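Local structure of succinoglycan biosynthesis protein (Bacillus cereus ATCC 14579, 3B55) at residues A[47-53]-A[378-384]; A[260-264]-A[286-290]. The protein binds calcium and is an erythromycin esterase-like protein whose reaction is not established, perhaps with a part in succinoglycan biosynthesis. The protein carries 1 engineered substitution. All blocks are in the same frame, centred on the assembly; numbering follows the deposited sequence.

The two contacts sit on opposite sides of the chain's centre, with their own centres 38 Å apart and their nearest atoms about 23 Å apart. Contact 1 pairs strand 51-53, at one outer edge of the eight-stranded mixed sheet, with strand 382-386 and so joins the N-terminal part of the chain to a late strand. Contact 2 lies within the sequence loop that contact 1 closes and sets helix 250-268 against helix 278-298. It lies nearer the calcium site, though not in contact with it: the side chain of Asn290 is about 10 Å from that of the calcium ligand Glu113, and the side chain of Ala286 about 14 Å from the calcium ion. Contact 1 lies away from that site.

Contact 1 (A[47-53]-A[378-384])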
# COMPACT_ATOMS: atom_id res chain seq x y z
N GLU A 47 0.08 28.51 2.34
CA GLU A 47 -1.32 28.91 2.24
C GLU A 47 -1.63 29.50 0.86
O GLU A 47 -2.70 29.26 0.29
CB GLU A 47 -1.64 29.94 3.32
CG GLU A 47 -2.98 29.74 3.99
CD GLU A 47 -3.09 30.45 5.32
OE1 GLU A 47 -2.10 30.43 6.08
OE2 GLU A 47 -4.16 31.02 5.61
N ALA A 48 -0.69 30.27 0.33
CA ALA A 48 -0.86 30.90 -0.97
C ALA A 48 -0.75 29.91 -2.13
O ALA A 48 -1.26 30.18 -3.22
CB ALA A 48 0.16 32.02 -1.14
N HIS A 49 -0.09 28.78 -1.91
CA HIS A 49 0.07 27.79 -2.98
C HIS A 49 -0.74 26.52 -2.77
O HIS A 49 -0.73 25.62 -3.60
CB HIS A 49 1.55 27.42 -3.13
CG HIS A 49 2.37 28.51 -3.76
ND1 HIS A 49 2.61 29.71 -3.13
CD2 HIS A 49 2.97 28.58 -4.97
CE1 HIS A 49 3.33 30.48 -3.93
NE2 HIS A 49 3.56 29.82 -5.05
N ALA A 50 -1.46 26.46 -1.66
CA ALA A 50 -2.27 25.29 -1.37
C ALA A 50 -3.53 25.27 -2.23
O ALA A 50 -4.15 26.31 -2.45
CB ALA A 50 -2.65 25.27 0.11
N LYS A 51 -3.88 24.08 -2.71
CA LYS A 51 -5.08 23.88 -3.52
C LYS A 51 -6.12 23.41 -2.51
O LYS A 51 -6.01 22.32 -1.96
CB LYS A 51 -4.85 22.80 -4.58
CG LYS A 51 -3.71 23.12 -5.56
CD LYS A 51 -4.02 24.35 -6.40
CE LYS A 51 -2.91 24.65 -7.40
NZ LYS A 51 -1.60 24.98 -6.75
N PRO A 52 -7.15 24.24 -2.25
CA PRO A 52 -8.19 23.88 -1.29
C PRO A 52 -9.07 22.68 -1.64
O PRO A 52 -9.52 22.53 -2.77
CB PRO A 52 -9.01 25.16 -1.17
CG PRO A 52 -8.93 25.71 -2.55
CD PRO A 52 -7.46 25.54 -2.88
N LEU A 53 -9.30 21.84 -0.63
CA LEU A 53 -10.14 20.67 -0.76
C LEU A 53 -11.42 21.04 -0.03
O LEU A 53 -11.40 21.36 1.16
CB LEU A 53 -9.47 19.46 -0.10
CG LEU A 53 -8.87 18.37 -0.99
CD1 LEU A 53 -8.73 18.85 -2.42
CD2 LEU A 53 -7.53 17.95 -0.41
N VAL A 378 -1.98 26.37 8.24
CA VAL A 378 -2.64 26.82 7.03
C VAL A 378 -4.13 26.90 7.35
O VAL A 378 -4.70 25.95 7.88
CB VAL A 378 -2.42 25.83 5.86
CG1 VAL A 378 -3.31 26.19 4.68
CG2 VAL A 378 -0.95 25.86 5.45
N LYS A 379 -4.77 28.03 7.04
CA LYS A 379 -6.18 28.21 7.35
C LYS A 379 -7.17 27.57 6.39
O LYS A 379 -8.03 28.23 5.80
CB LYS A 379 -6.50 29.70 7.49
CG LYS A 379 -7.32 30.02 8.73
CD LYS A 379 -7.55 31.52 8.86
CE LYS A 379 -7.76 31.96 10.30
NZ LYS A 379 -8.93 31.35 10.96
N LYS A 380 -7.06 26.25 6.25
CA LYS A 380 -7.94 25.50 5.39
C LYS A 380 -8.15 24.12 6.01
O LYS A 380 -7.20 23.50 6.47
CB LYS A 380 -7.34 25.37 3.99
CG LYS A 380 -7.14 26.69 3.25
CD LYS A 380 -6.53 26.45 1.87
CE LYS A 380 -6.46 27.73 1.04
NZ LYS A 380 -5.52 28.74 1.59
N ASP A 381 -9.40 23.66 6.03
CA ASP A 381 -9.74 22.37 6.59
C ASP A 381 -8.95 21.24 5.93
O ASP A 381 -8.41 20.38 6.62
CB ASP A 381 -11.24 22.11 6.45
CG ASP A 381 -12.07 23.04 7.32
OD1 ASP A 381 -13.17 23.44 6.89
OD2 ASP A 381 -11.63 23.36 8.45
N GLN A 382 -8.91 21.25 4.60
CA GLN A 382 -8.18 20.25 3.81
C GLN A 382 -7.62 20.93 2.56
O GLN A 382 -8.24 21.85 2.02
CB GLN A 382 -9.10 19.11 3.34
CG GLN A 382 -9.97 18.47 4.40
CD GLN A 382 -11.21 19.27 4.68
OE1 GLN A 382 -11.73 19.97 3.81
NE2 GLN A 382 -11.71 19.16 5.90
N PHE A 383 -6.47 20.47 2.11
CA PHE A 383 -5.84 21.03 0.92
C PHE A 383 -4.67 20.17 0.48
O PHE A 383 -4.18 19.34 1.25
CB PHE A 383 -5.34 22.45 1.18
CG PHE A 383 -4.24 22.52 2.21
CD1 PHE A 383 -4.53 22.57 3.57
CD2 PHE A 383 -2.90 22.53 1.81
CE1 PHE A 383 -3.51 22.63 4.52
CE2 PHE A 383 -1.88 22.59 2.75
CZ PHE A 383 -2.18 22.64 4.11
N PHE A 384 -4.25 20.34 -0.76
CA PHE A 384 -3.09 19.61 -1.23
C PHE A 384 -2.16 20.59 -1.92
O PHE A 384 -2.54 21.73 -2.22
CB PHE A 384 -3.46 18.43 -2.14
CG PHE A 384 -4.15 18.81 -3.41
CD1 PHE A 384 -5.49 19.22 -3.41
CD2 PHE A 384 -3.50 18.65 -4.63
CE1 PHE A 384 -6.16 19.45 -4.60
CE2 PHE A 384 -4.17 18.89 -5.83
CZ PHE A 384 -5.51 19.28 -5.82
O HOH W 1 -5.03 31.01 0.08
O HOH W 2 -10.68 23.37 2.86
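Lys51 lays its CB over one face of the Phe384 ring, 3.8 Å from the centroid and 17° off the ring normal, a CH-pi contact. Leu53 meets the same ring at its edge, CD1 standing 3.4 Å from Phe384 CD1, and the two side chains cross at about a right angle. A chi1 of 63° sets the Phe384 ring between its own backbone N and carbonyl carbon, where both neighbours can touch it. Beneath these side chains the strands run antiparallel. Lys51 and Phe384 are a hydrogen-bonded pair: Lys51 N gives a nearly straight bond to Phe384 O (2.7 Å), and Phe384 N returns one to Lys51 O (2.9 Å). Pro52, which has no N-H to give, fills the non-hydrogen-bonded position beside Phe383. Ala50 CB comes obliquely to the Phe383 ring, 3.2 Å from Phe383 CD2. In the helical residues before Ala50, the extended Lys380 chain turns at its last torsion (chi4 67°) and delivers NZ to Glu47 O at 3.1 Å, tilted from the carbonyl plane; one water bridges the same two atoms. Lys379 N gives a weak bond to Glu47 OE2, while Glu47 CG slides past Val378 CG1. Strand 429-433 lies on the far side of 382-386, and helix 68-72 covers Phe384. Backbone bonds thus fix how the edge strand is aligned, and the ammonium of Lys380, gripping the Glu47 carbonyl with the Glu47 carboxylate 4.8 Å from NZ to OE2, probably adds electrostatic hold there.

Contact 2 (A[260-264]-A[286-290]); sequences RIIEQ and AMYEN
Gln264 reaches across from helix 250-268 with its chain extended beyond CG, bringing its amide group up to Asn290 and Glu289 on the nearly antiparallel helix 278-298. The aliphatic part passes Ala286, whose CB lies 3.9 Å from Gln264 CG. The Gln264 and Asn290 side chains approach from opposite directions, and their amide planes are turned 34° apart. Ile261 brings its CD1 within 3.8 Å of Asn290 CG. On the more open flank, Arg260 has CG anti to the backbone N (chi1 -169°) and a bend at chi2; these carry the guanidinium toward Glu289, whose OE1 lies over one of its faces, 3.5 Å from Arg260 NH2, with the carboxylate plane inclined by 64°. This is a salt bridge of charge alone, as no N-H points at the oxygen. Glu263, on Arg260's own helix, makes a second, long bridge to the guanidinium. Ile173 touches Ile261, Gln264 and Ala286. The axes of segments 260-264 and 286-290 come within 11.0 Å, and the segments meet mainly through polar side chains. Polar amide groups thus face each other in a buried interface, beside which the charges of Arg260, Glu263 and Glu289 probably add a less directional attraction.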
# COMPACT_ATOMS: atom_id res chain seq x y z
N ARG A 260 5.25 -16.86 -7.44
CA ARG A 260 6.24 -15.91 -6.97
C ARG A 260 5.92 -15.48 -5.53
O ARG A 260 6.82 -15.21 -4.74
CB ARG A 260 6.25 -14.68 -7.87
CG ARG A 260 7.41 -13.77 -7.61
CD ARG A 260 8.68 -14.35 -8.20
NE ARG A 260 9.87 -13.64 -7.74
CZ ARG A 260 10.47 -13.86 -6.58
NH1 ARG A 260 9.99 -14.79 -5.75
NH2 ARG A 260 11.54 -13.16 -6.24
N ILE A 261 4.64 -15.42 -5.20
CA ILE A 261 4.22 -15.02 -3.86
C ILE A 261 4.70 -16.03 -2.82
O ILE A 261 5.12 -15.65 -1.72
CB ILE A 261 2.69 -14.89 -3.77
CG1 ILE A 261 2.22 -13.73 -4.67
CG2 ILE A 261 2.26 -14.66 -2.33
CD1 ILE A 261 2.70 -12.36 -4.23
N ILE A 262 4.64 -17.32 -3.16
CA ILE A 262 5.08 -18.38 -2.26
C ILE A 262 6.57 -18.26 -1.97
O ILE A 262 7.01 -18.48 -0.84
CB ILE A 262 4.80 -19.77 -2.87
CG1 ILE A 262 3.33 -19.86 -3.31
CG2 ILE A 262 5.10 -20.86 -1.85
CD1 ILE A 262 3.00 -21.11 -4.10
N GLU A 263 7.36 -17.92 -3.00
CA GLU A 263 8.80 -17.74 -2.81
C GLU A 263 9.06 -16.51 -1.94
O GLU A 263 9.96 -16.52 -1.09
CB GLU A 263 9.51 -17.54 -4.14
CG GLU A 263 9.59 -18.77 -5.03
CD GLU A 263 10.40 -18.50 -6.28
OE1 GLU A 263 11.65 -18.48 -6.20
OE2 GLU A 263 9.78 -18.28 -7.35
N GLN A 264 8.28 -15.45 -2.17
CA GLN A 264 8.44 -14.23 -1.41
C GLN A 264 8.19 -14.49 0.07
O GLN A 264 8.93 -14.03 0.94
CB GLN A 264 7.48 -13.15 -1.90
CG GLN A 264 7.83 -12.56 -3.27
CD GLN A 264 6.77 -11.59 -3.75
OE1 GLN A 264 5.75 -11.39 -3.09
NE2 GLN A 264 7.00 -10.99 -4.91
N ALA A 286 9.49 -7.39 -1.73
CA ALA A 286 8.36 -8.15 -2.24
C ALA A 286 7.16 -7.25 -2.57
O ALA A 286 6.57 -7.39 -3.64
CB ALA A 286 7.94 -9.22 -1.22
N MSE A 287 6.79 -6.36 -1.66
CA MSE A 287 5.66 -5.46 -1.91
C MSE A 287 5.93 -4.63 -3.16
O MSE A 287 5.03 -4.37 -3.96
CB MSE A 287 5.42 -4.52 -0.72
CG MSE A 287 5.08 -5.22 0.59
SE MSE A 287 3.72 -4.29 1.64
CE MSE A 287 4.79 -2.84 2.33
N TYR A 288 7.18 -4.21 -3.30
CA TYR A 288 7.64 -3.42 -4.45
C TYR A 288 7.45 -4.23 -5.72
O TYR A 288 6.91 -3.72 -6.71
CB TYR A 288 9.13 -3.09 -4.28
CG TYR A 288 9.90 -2.94 -5.57
CD1 TYR A 288 9.61 -1.92 -6.48
CD2 TYR A 288 10.95 -3.81 -5.88
CE1 TYR A 288 10.33 -1.77 -7.66
CE2 TYR A 288 11.69 -3.66 -7.07
CZ TYR A 288 11.38 -2.64 -7.95
OH TYR A 288 12.09 -2.48 -9.12
N GLU A 289 7.91 -5.48 -5.68
CA GLU A 289 7.83 -6.38 -6.83
C GLU A 289 6.39 -6.63 -7.25
O GLU A 289 6.08 -6.70 -8.44
CB GLU A 289 8.51 -7.73 -6.51
CG GLU A 289 10.00 -7.64 -6.25
CD GLU A 289 10.66 -9.01 -6.15
OE1 GLU A 289 9.95 -10.01 -5.91
OE2 GLU A 289 11.91 -9.09 -6.30
N ASN A 290 5.51 -6.77 -6.26
CA ASN A 290 4.10 -7.02 -6.55
C ASN A 290 3.42 -5.80 -7.14
O ASN A 290 2.55 -5.93 -7.99
CB ASN A 290 3.39 -7.48 -5.27
CG ASN A 290 3.89 -8.84 -4.80
OD1 ASN A 290 3.74 -9.22 -3.63
ND2 ASN A 290 4.49 -9.59 -5.73